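Local structure of aminodeoxyfutalosine deaminase (Deinococcus radiodurans, 2IMR) at residues Pro245-Leu248 / Glu249-Arg252; Asp260-Pro264 / Ala265-His269; Pro340-Ala344 / Ala345-Val349. The protein catalyses the zinc-dependent deamination of aminodeoxyfutalosine to futalosine, a step in menaquinone biosynthesis, and deaminates several adenosine derivatives to a lesser extent. All coordinates share one frame; numbering follows the deposited sequence.

Contact 1: residues Pro245-Leu248 / Glu249-Arg252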
ATOM      1  N   PRO A 245      -7.842 -14.807  -6.871  1.00 16.06           N
ATOM      2  CA  PRO A 245      -9.085 -15.112  -7.589  1.00 17.06           C
ATOM      3  C   PRO A 245     -10.075 -15.987  -6.824  1.00 18.17           C
ATOM      4  O   PRO A 245     -11.286 -15.872  -7.021  1.00 19.40           O
ATOM      5  CB  PRO A 245      -8.594 -15.768  -8.885  1.00 18.16           C
ATOM      6  CG  PRO A 245      -7.255 -16.333  -8.514  1.00 19.51           C
ATOM      7  CD  PRO A 245      -6.668 -15.243  -7.647  1.00 18.27           C
ATOM      8  N   THR A 246      -9.567 -16.854  -5.952  1.00 18.12           N
ATOM      9  CA  THR A 246     -10.433 -17.734  -5.178  1.00 18.73           C
ATOM     10  C   THR A 246     -11.300 -16.968  -4.171  1.00 18.02           C
ATOM     11  O   THR A 246     -12.266 -17.515  -3.634  1.00 17.73           O
ATOM     12  CB  THR A 246      -9.614 -18.825  -4.450  1.00 18.23           C
ATOM     13  OG1 THR A 246      -8.515 -18.227  -3.755  1.00 19.37           O
ATOM     14  CG2 THR A 246      -9.077 -19.841  -5.455  1.00 20.09           C
ATOM     15  N   GLU A 247     -10.960 -15.707  -3.913  1.00 16.65           N
ATOM     16  CA  GLU A 247     -11.757 -14.892  -3.001  1.00 16.24           C
ATOM     17  C   GLU A 247     -13.018 -14.466  -3.754  1.00 18.02           C
ATOM     18  O   GLU A 247     -14.135 -14.535  -3.229  1.00 17.44           O
ATOM     19  CB  GLU A 247     -10.981 -13.648  -2.549  1.00 15.63           C
ATOM     20  CG  GLU A 247     -11.782 -12.750  -1.598  1.00 15.19           C
ATOM     21  CD  GLU A 247     -11.061 -11.459  -1.249  1.00 14.80           C
ATOM     22  OE1 GLU A 247      -9.817 -11.485  -1.159  1.00 13.84           O
ATOM     23  OE2 GLU A 247     -11.738 -10.425  -1.050  1.00 14.51           O
ATOM     24  N   LEU A 248     -12.841 -14.029  -4.997  1.00 17.29           N
ATOM     25  CA  LEU A 248     -13.985 -13.617  -5.806  1.00 18.77           C
ATOM     26  C   LEU A 248     -14.900 -14.824  -6.024  1.00 19.42           C
ATOM     27  O   LEU A 248     -16.128 -14.703  -6.008  1.00 20.78           O
ATOM     28  CB  LEU A 248     -13.508 -13.080  -7.158  1.00 17.37           C
ATOM     29  CG  LEU A 248     -14.590 -12.775  -8.198  1.00 19.73           C
ATOM     30  CD1 LEU A 248     -15.515 -11.666  -7.702  1.00 19.67           C
ATOM     31  CD2 LEU A 248     -13.918 -12.372  -9.501  1.00 20.26           C
ATOM     32  N   GLU A 249     -14.293 -15.990  -6.214  1.00 19.09           N
ATOM     33  CA  GLU A 249     -15.058 -17.212  -6.437  1.00 21.63           C
ATOM     34  C   GLU A 249     -15.988 -17.569  -5.276  1.00 22.28           C
ATOM     35  O   GLU A 249     -17.164 -17.868  -5.493  1.00 20.17           O
ATOM     36  CB  GLU A 249     -14.123 -18.392  -6.706  1.00 22.26           C
ATOM     37  CG  GLU A 249     -14.864 -19.653  -7.149  1.00 26.03           C
ATOM     38  CD  GLU A 249     -13.939 -20.824  -7.423  1.00 29.22           C
ATOM     39  OE1 GLU A 249     -12.742 -20.599  -7.703  1.00 28.75           O
ATOM     40  OE2 GLU A 249     -14.418 -21.977  -7.376  1.00 29.67           O
ATOM     41  N   MET A 250     -15.480 -17.540  -4.046  1.00 21.72           N
ATOM     42  CA  MET A 250     -16.340 -17.900  -2.927  1.00 20.78           C
ATOM     43  C   MET A 250     -17.456 -16.901  -2.681  1.00 20.69           C
ATOM     44  O   MET A 250     -18.519 -17.276  -2.189  1.00 19.77           O
ATOM     45  CB  MET A 250     -15.533 -18.144  -1.645  1.00 22.14           C
ATOM     46  CG  MET A 250     -14.722 -16.989  -1.127  1.00 22.44           C
ATOM     47  SD  MET A 250     -13.941 -17.460   0.449  1.00 22.53           S
ATOM     48  CE  MET A 250     -13.520 -15.848   1.071  1.00 20.50           C
ATOM     49  N   PHE A 251     -17.243 -15.634  -3.027  1.00 18.44           N
ATOM     50  CA  PHE A 251     -18.316 -14.668  -2.840  1.00 18.44           C
ATOM     51  C   PHE A 251     -19.424 -14.950  -3.848  1.00 19.46           C
ATOM     52  O   PHE A 251     -20.578 -14.584  -3.638  1.00 20.10           O
ATOM     53  CB  PHE A 251     -17.815 -13.231  -2.997  1.00 18.35           C
ATOM     54  CG  PHE A 251     -17.335 -12.623  -1.711  1.00 17.38           C
ATOM     55  CD1 PHE A 251     -16.089 -12.957  -1.192  1.00 18.66           C
ATOM     56  CD2 PHE A 251     -18.155 -11.766  -0.987  1.00 16.65           C
ATOM     57  CE1 PHE A 251     -15.670 -12.447   0.032  1.00 16.32           C
ATOM     58  CE2 PHE A 251     -17.744 -11.252   0.235  1.00 16.00           C
ATOM     59  CZ  PHE A 251     -16.498 -11.593   0.745  1.00 18.05           C
ATOM     60  N   ARG A 252     -19.060 -15.616  -4.935  1.00 21.27           N
ATOM     61  CA  ARG A 252     -20.012 -15.957  -5.983  1.00 23.99           C
ATOM     62  C   ARG A 252     -20.697 -17.299  -5.753  1.00 25.12           C
ATOM     63  O   ARG A 252     -21.882 -17.447  -6.051  1.00 25.97           O
ATOM     64  CB  ARG A 252     -19.309 -15.992  -7.342  1.00 23.67           C
ATOM     65  CG  ARG A 252     -18.993 -14.625  -7.926  1.00 23.89           C
ATOM     66  CD  ARG A 252     -18.122 -14.738  -9.171  1.00 23.58           C
ATOM     67  NE  ARG A 252     -18.054 -13.469  -9.893  1.00 24.62           N
ATOM     68  CZ  ARG A 252     -17.224 -13.216 -10.902  1.00 24.65           C
ATOM     69  NH1 ARG A 252     -16.373 -14.143 -11.324  1.00 22.48           N
ATOM     70  NH2 ARG A 252     -17.248 -12.029 -11.493  1.00 23.84           N
TER
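Glu249 N donates to Pro245 O at 3.1 Å within helix 245-253. The CB of Glu249 also rests against the carbonyl of Thr246. Met250 N reaches Thr246 O at 3.2 Å. Met250 CG sits between its own backbone N and carbonyl carbon (chi1 60°), 3.3 Å from Glu247 O, while the extended chain beyond carries the side chain on to Phe216 and Leu271. This helix follows strand 238-241 of the amidohydrolase barrel, whose His240 binds zinc, and Glu247 turns back toward that strand's end: its OE2 accepts from Ala242 N, close to Glu243, the probable proton donor. Phe251 presents its ring edge to the Glu247 carbonyl, with CD1 3.2 Å from Glu247 O; the backbone bond from Phe251 N to the same oxygen is weak, as is a second one from Phe251 N to Leu248 O. Arg252 N bonds weakly to Leu248 O at 3.3 Å, and the Arg252 guanidinium carries Leu248 CD2 over one face, 3.5 Å from Arg252 NH1 and displaced toward the rim of the group, while Leu248 CD1 approaches Arg252 NE at 3.8 Å.

Contact 2: residues Asp260-Pro264 / Ala265-His269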
ATOM      1  N   ASP A 260     -13.047 -23.877   0.613  1.00 24.08           N
ATOM      2  CA  ASP A 260     -13.057 -25.325   0.805  1.00 24.83           C
ATOM      3  C   ASP A 260     -11.761 -25.919   1.347  1.00 24.99           C
ATOM      4  O   ASP A 260     -11.706 -27.109   1.655  1.00 24.01           O
ATOM      5  CB  ASP A 260     -13.446 -26.030  -0.499  1.00 25.52           C
ATOM      6  CG  ASP A 260     -14.808 -25.593  -1.016  1.00 26.75           C
ATOM      7  OD1 ASP A 260     -15.550 -24.923  -0.263  1.00 26.28           O
ATOM      8  OD2 ASP A 260     -15.138 -25.924  -2.173  1.00 27.87           O
ATOM      9  N   ASN A 261     -10.725 -25.097   1.475  1.00 26.38           N
ATOM     10  CA  ASN A 261      -9.434 -25.574   1.977  1.00 26.88           C
ATOM     11  C   ASN A 261      -8.946 -24.800   3.204  1.00 25.96           C
ATOM     12  O   ASN A 261      -7.773 -24.862   3.568  1.00 25.43           O
ATOM     13  CB  ASN A 261      -8.390 -25.493   0.859  1.00 30.31           C
ATOM     14  CG  ASN A 261      -8.710 -26.423  -0.299  1.00 33.30           C
ATOM     15  OD1 ASN A 261      -8.581 -26.050  -1.468  1.00 35.80           O
ATOM     16  ND2 ASN A 261      -9.126 -27.644   0.023  1.00 33.11           N
ATOM     17  N   ARG A 262      -9.859 -24.075   3.842  1.00 25.50           N
ATOM     18  CA  ARG A 262      -9.544 -23.290   5.032  1.00 23.67           C
ATOM     19  C   ARG A 262      -9.404 -24.217   6.232  1.00 24.11           C
ATOM     20  O   ARG A 262      -9.744 -25.400   6.157  1.00 23.29           O
ATOM     21  CB  ARG A 262     -10.689 -22.320   5.327  1.00 24.03           C
ATOM     22  CG  ARG A 262     -11.951 -23.046   5.822  1.00 25.29           C
ATOM     23  CD  ARG A 262     -13.128 -22.114   6.039  1.00 22.71           C
ATOM     24  NE  ARG A 262     -14.292 -22.815   6.589  1.00 22.24           N
ATOM     25  CZ  ARG A 262     -15.008 -23.731   5.939  1.00 22.65           C
ATOM     26  NH1 ARG A 262     -14.694 -24.080   4.696  1.00 19.43           N
ATOM     27  NH2 ARG A 262     -16.049 -24.302   6.535  1.00 21.67           N
ATOM     28  N   MET A 263      -8.897 -23.676   7.335  1.00 23.97           N
ATOM     29  CA  MET A 263      -8.789 -24.441   8.571  1.00 26.35           C
ATOM     30  C   MET A 263     -10.137 -24.151   9.222  1.00 25.56           C
ATOM     31  O   MET A 263     -10.398 -23.026   9.634  1.00 23.35           O
ATOM     32  CB  MET A 263      -7.639 -23.920   9.433  1.00 28.96           C
ATOM     33  CG  MET A 263      -6.272 -24.189   8.826  1.00 35.34           C
ATOM     34  SD  MET A 263      -4.920 -23.723   9.918  1.00 42.86           S
ATOM     35  CE  MET A 263      -4.801 -25.194  10.950  1.00 40.19           C
ATOM     36  N   PRO A 264     -11.015 -25.166   9.303  1.00 26.98           N
ATOM     37  CA  PRO A 264     -12.364 -25.080   9.877  1.00 26.28           C
ATOM     38  C   PRO A 264     -12.567 -24.369  11.213  1.00 25.87           C
ATOM     39  O   PRO A 264     -13.536 -23.624  11.377  1.00 23.97           O
ATOM     40  CB  PRO A 264     -12.817 -26.545   9.915  1.00 28.39           C
ATOM     41  CG  PRO A 264     -11.532 -27.302  10.010  1.00 29.27           C
ATOM     42  CD  PRO A 264     -10.661 -26.571   9.035  1.00 26.99           C
ATOM     43  N   ALA A 265     -11.663 -24.584  12.162  1.00 24.52           N
ATOM     44  CA  ALA A 265     -11.799 -23.964  13.474  1.00 25.37           C
ATOM     45  C   ALA A 265     -11.628 -22.444  13.469  1.00 24.24           C
ATOM     46  O   ALA A 265     -12.052 -21.770  14.403  1.00 26.61           O
ATOM     47  CB  ALA A 265     -10.806 -24.597  14.450  1.00 25.82           C
ATOM     48  N   LEU A 266     -11.026 -21.901  12.416  1.00 23.70           N
ATOM     49  CA  LEU A 266     -10.790 -20.459  12.339  1.00 22.69           C
ATOM     50  C   LEU A 266     -11.949 -19.633  11.785  1.00 21.11           C
ATOM     51  O   LEU A 266     -11.896 -18.402  11.811  1.00 18.24           O
ATOM     52  CB  LEU A 266      -9.551 -20.176  11.485  1.00 25.56           C
ATOM     53  CG  LEU A 266      -8.233 -20.874  11.825  1.00 28.81           C
ATOM     54  CD1 LEU A 266      -7.125 -20.294  10.951  1.00 29.69           C
ATOM     55  CD2 LEU A 266      -7.898 -20.681  13.291  1.00 29.75           C
ATOM     56  N   TYR A 267     -12.992 -20.298  11.296  1.00 18.79           N
ATOM     57  CA  TYR A 267     -14.129 -19.592  10.703  1.00 19.24           C
ATOM     58  C   TYR A 267     -15.487 -20.206  11.026  1.00 19.28           C
ATOM     59  O   TYR A 267     -15.577 -21.356  11.447  1.00 17.91           O
ATOM     60  CB  TYR A 267     -14.056 -19.635   9.169  1.00 18.43           C
ATOM     61  CG  TYR A 267     -12.893 -18.961   8.486  1.00 18.47           C
ATOM     62  CD1 TYR A 267     -11.669 -19.613   8.320  1.00 18.49           C
ATOM     63  CD2 TYR A 267     -13.048 -17.696   7.925  1.00 18.01           C
ATOM     64  CE1 TYR A 267     -10.627 -19.014   7.599  1.00 18.43           C
ATOM     65  CE2 TYR A 267     -12.023 -17.092   7.208  1.00 19.15           C
ATOM     66  CZ  TYR A 267     -10.818 -17.752   7.047  1.00 18.86           C
ATOM     67  OH  TYR A 267      -9.819 -17.132   6.336  1.00 17.61           O
ATOM     68  N   PRO A 268     -16.564 -19.428  10.825  1.00 19.23           N
ATOM     69  CA  PRO A 268     -17.917 -19.933  11.067  1.00 19.69           C
ATOM     70  C   PRO A 268     -18.061 -21.034  10.009  1.00 19.45           C
ATOM     71  O   PRO A 268     -17.225 -21.138   9.110  1.00 17.30           O
ATOM     72  CB  PRO A 268     -18.793 -18.725  10.753  1.00 20.17           C
ATOM     73  CG  PRO A 268     -17.950 -17.586  11.225  1.00 22.16           C
ATOM     74  CD  PRO A 268     -16.573 -17.958  10.693  1.00 19.80           C
ATOM     75  N   HIS A 269     -19.113 -21.840  10.085  1.00 19.01           N
ATOM     76  CA  HIS A 269     -19.284 -22.935   9.138  1.00 19.32           C
ATOM     77  C   HIS A 269     -19.573 -22.549   7.684  1.00 18.75           C
ATOM     78  O   HIS A 269     -19.319 -23.338   6.776  1.00 18.96           O
ATOM     79  CB  HIS A 269     -20.365 -23.887   9.656  1.00 22.57           C
ATOM     80  CG  HIS A 269     -20.009 -24.552  10.952  1.00 22.54           C
ATOM     81  ND1 HIS A 269     -19.085 -25.571  11.037  1.00 24.40           N
ATOM     82  CD2 HIS A 269     -20.447 -24.335  12.215  1.00 26.14           C
ATOM     83  CE1 HIS A 269     -18.971 -25.956  12.296  1.00 25.47           C
ATOM     84  NE2 HIS A 269     -19.787 -25.221  13.032  1.00 27.76           N
TER
HETATM   85  O   HOH W   1     -15.348 -23.340   9.198  1.00 23.62           O
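One water molecule accepts from Arg262 NE at 2.9 Å and can donate to two backbone carbonyls further along the loop. The water lies in the guanidinium plane, at its edge. The carbonyls within its grasp are Pro264 O at 2.8 Å and Pro268 O at 2.9 Å, although more acceptors surround it than it has protons to offer. The aliphatic part of Arg262 runs obliquely across the Tyr267 side chain, bringing CD to 3.7 Å from Tyr267 CD1, while the guanidinium is turned 78° from the ring plane. This path is set at chi1 (70°), where CG falls between the backbone N and the carbonyl carbon, with the chain then extended to NE. At its far end NH1 bonds to Trp259 O, and the arginine also makes a cation-pi contact with Trp259, whose ring meets Tyr267 edge-to-face. In the same loop the chain makes a short 3-10 turn: Leu266 N donates to Met263 O at 3.1 Å, and Tyr267 N bonds weakly to Pro264 O. Met263 CB packs on Leu266 CG at 3.9 Å, and both side chains touch Gln110 of helix 106-111. Tyr267 is buried; its OH bonds to Ala111 O, and the side chain comes about 6 Å from that of His213, a predicted substrate-binding residue. The arginine's probable positive charge, relayed through the water, would help to offset the partial negative charge of the Pro264 and Pro268 carbonyls.

Contact 3: residues Pro340-Ala344 / Ala345-Val349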
ATOM      1  N   PRO A 340      -4.368  -0.038 -15.773  1.00 20.81           N
ATOM      2  CA  PRO A 340      -4.998   0.813 -16.792  1.00 22.39           C
ATOM      3  C   PRO A 340      -6.500   1.029 -16.596  1.00 22.37           C
ATOM      4  O   PRO A 340      -7.008   2.130 -16.837  1.00 23.41           O
ATOM      5  CB  PRO A 340      -4.653   0.113 -18.111  1.00 22.34           C
ATOM      6  CG  PRO A 340      -4.255  -1.280 -17.711  1.00 27.04           C
ATOM      7  CD  PRO A 340      -3.567  -1.106 -16.390  1.00 21.80           C
ATOM      8  N   ALA A 341      -7.205  -0.006 -16.143  1.00 22.67           N
ATOM      9  CA  ALA A 341      -8.644   0.100 -15.913  1.00 21.64           C
ATOM     10  C   ALA A 341      -8.936   1.057 -14.756  1.00 21.89           C
ATOM     11  O   ALA A 341      -9.852   1.875 -14.830  1.00 20.32           O
ATOM     12  CB  ALA A 341      -9.231  -1.279 -15.623  1.00 23.33           C
ATOM     13  N   PHE A 342      -8.155   0.953 -13.684  1.00 19.66           N
ATOM     14  CA  PHE A 342      -8.338   1.821 -12.529  1.00 19.85           C
ATOM     15  C   PHE A 342      -7.972   3.266 -12.868  1.00 19.80           C
ATOM     16  O   PHE A 342      -8.641   4.207 -12.434  1.00 19.62           O
ATOM     17  CB  PHE A 342      -7.495   1.320 -11.354  1.00 19.78           C
ATOM     18  CG  PHE A 342      -8.164   0.238 -10.544  1.00 18.74           C
ATOM     19  CD1 PHE A 342      -8.919   0.561  -9.419  1.00 21.06           C
ATOM     20  CD2 PHE A 342      -8.051  -1.099 -10.912  1.00 19.89           C
ATOM     21  CE1 PHE A 342      -9.557  -0.438  -8.669  1.00 20.00           C
ATOM     22  CE2 PHE A 342      -8.683  -2.104 -10.172  1.00 18.73           C
ATOM     23  CZ  PHE A 342      -9.436  -1.771  -9.048  1.00 18.33           C
ATOM     24  N   ALA A 343      -6.910   3.433 -13.646  1.00 19.79           N
ATOM     25  CA  ALA A 343      -6.464   4.762 -14.048  1.00 23.18           C
ATOM     26  C   ALA A 343      -7.545   5.433 -14.896  1.00 23.43           C
ATOM     27  O   ALA A 343      -7.877   6.599 -14.689  1.00 24.92           O
ATOM     28  CB  ALA A 343      -5.173   4.657 -14.836  1.00 22.66           C
ATOM     29  N   ALA A 344      -8.091   4.684 -15.848  1.00 25.35           N
ATOM     30  CA  ALA A 344      -9.137   5.202 -16.724  1.00 26.53           C
ATOM     31  C   ALA A 344     -10.374   5.609 -15.920  1.00 27.52           C
ATOM     32  O   ALA A 344     -11.061   6.566 -16.273  1.00 27.84           O
ATOM     33  CB  ALA A 344      -9.505   4.157 -17.766  1.00 27.09           C
ATOM     34  N   ALA A 345     -10.646   4.890 -14.832  1.00 26.81           N
ATOM     35  CA  ALA A 345     -11.803   5.189 -13.989  1.00 25.07           C
ATOM     36  C   ALA A 345     -11.529   6.363 -13.054  1.00 23.96           C
ATOM     37  O   ALA A 345     -12.426   6.830 -12.347  1.00 23.78           O
ATOM     38  CB  ALA A 345     -12.197   3.955 -13.177  1.00 25.81           C
ATOM     39  N   GLY A 346     -10.284   6.829 -13.046  1.00 23.35           N
ATOM     40  CA  GLY A 346      -9.916   7.961 -12.214  1.00 22.64           C
ATOM     41  C   GLY A 346      -9.672   7.646 -10.751  1.00 22.00           C
ATOM     42  O   GLY A 346      -9.751   8.529  -9.898  1.00 21.09           O
ATOM     43  N   VAL A 347      -9.367   6.388 -10.461  1.00 21.20           N
ATOM     44  CA  VAL A 347      -9.103   5.960  -9.095  1.00 20.23           C
ATOM     45  C   VAL A 347      -7.642   6.227  -8.740  1.00 20.66           C
ATOM     46  O   VAL A 347      -6.746   5.915  -9.519  1.00 21.02           O
ATOM     47  CB  VAL A 347      -9.402   4.453  -8.934  1.00 20.55           C
ATOM     48  CG1 VAL A 347      -9.110   4.010  -7.505  1.00 19.25           C
ATOM     49  CG2 VAL A 347     -10.855   4.178  -9.297  1.00 20.54           C
ATOM     50  N   GLU A 348      -7.414   6.826  -7.574  1.00 21.79           N
ATOM     51  CA  GLU A 348      -6.065   7.132  -7.106  1.00 23.78           C
ATOM     52  C   GLU A 348      -5.354   5.824  -6.761  1.00 23.24           C
ATOM     53  O   GLU A 348      -5.848   5.030  -5.960  1.00 23.08           O
ATOM     54  CB  GLU A 348      -6.132   8.026  -5.865  1.00 26.46           C
ATOM     55  CG  GLU A 348      -4.777   8.379  -5.254  1.00 32.58           C
ATOM     56  CD  GLU A 348      -3.931   9.257  -6.155  1.00 35.11           C
ATOM     57  OE1 GLU A 348      -3.531   8.791  -7.244  1.00 38.43           O
ATOM     58  OE2 GLU A 348      -3.663  10.416  -5.772  1.00 38.34           O
ATOM     59  N   VAL A 349      -4.193   5.610  -7.369  1.00 21.24           N
ATOM     60  CA  VAL A 349      -3.421   4.394  -7.142  1.00 19.61           C
ATOM     61  C   VAL A 349      -2.088   4.691  -6.461  1.00 19.69           C
ATOM     62  O   VAL A 349      -1.396   5.646  -6.814  1.00 18.42           O
ATOM     63  CB  VAL A 349      -3.143   3.667  -8.479  1.00 19.66           C
ATOM     64  CG1 VAL A 349      -2.356   2.382  -8.232  1.00 19.30           C
ATOM     65  CG2 VAL A 349      -4.458   3.350  -9.176  1.00 22.61           C
TER
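Phe342 offers the edge of its ring to Val347, whose CB lies in the ring plane, and the two side chains slant across one another. Phe342 CD1 comes 3.9 Å from Val347 CG1 and 4.0 Å from Val347 CB. With the chi1 of Phe342 at -84°, its CG stands beside the backbone N and opposite the carbonyl carbon, directing the ring to the flank where the chain returns after the helix; Phe342 CB meets Val349 CG2 at 4.3 Å. The ring also stacks on Phe337 and, with both valines, packs against Val322 of the neighbouring strand 322-324. What brings Val347 back is a Schellman motif ending helix 339-344. Val347 N donates to Phe342 O at 3.0 Å with an N-H...O angle of 162°, and Gly346 N donates to Ala343 O at 2.9 Å. Gly346 makes the reversal with a positive phi of 80°. One residue earlier, Ala345 N still keeps a helical bond to Ala341 O, at 3.1 Å. The carbonyls of Ala341, Phe342 and Ala343 thus find N-H partners at the helix end, and the apolar contact just beyond joins that end to the start of barrel strand 349-351.

Overall arrangement
Along the chain the three contacts come in series, all within the amidohydrolase barrel. Contacts 1 and 2 have centres 15 Å apart and nearest atoms about 6 Å apart; the loop of contact 2 leads from helix 245-253 to helix 271-275, and Phe216 touches side chains of both. Contact 3 stands apart, its centre about 23 Å from contact 1 and 35 Å from contact 2. Strands 238-241 and 349-351 belong to the same parallel run of barrel strands, with 300-303 and 322-324 between them. Zinc ligand His240 lies shortly before the helix of contact 1, and Asp354, also a zinc ligand, shortly after the strand that contact 3 enters; contact 2 lies near His213, a predicted substrate-binding residue.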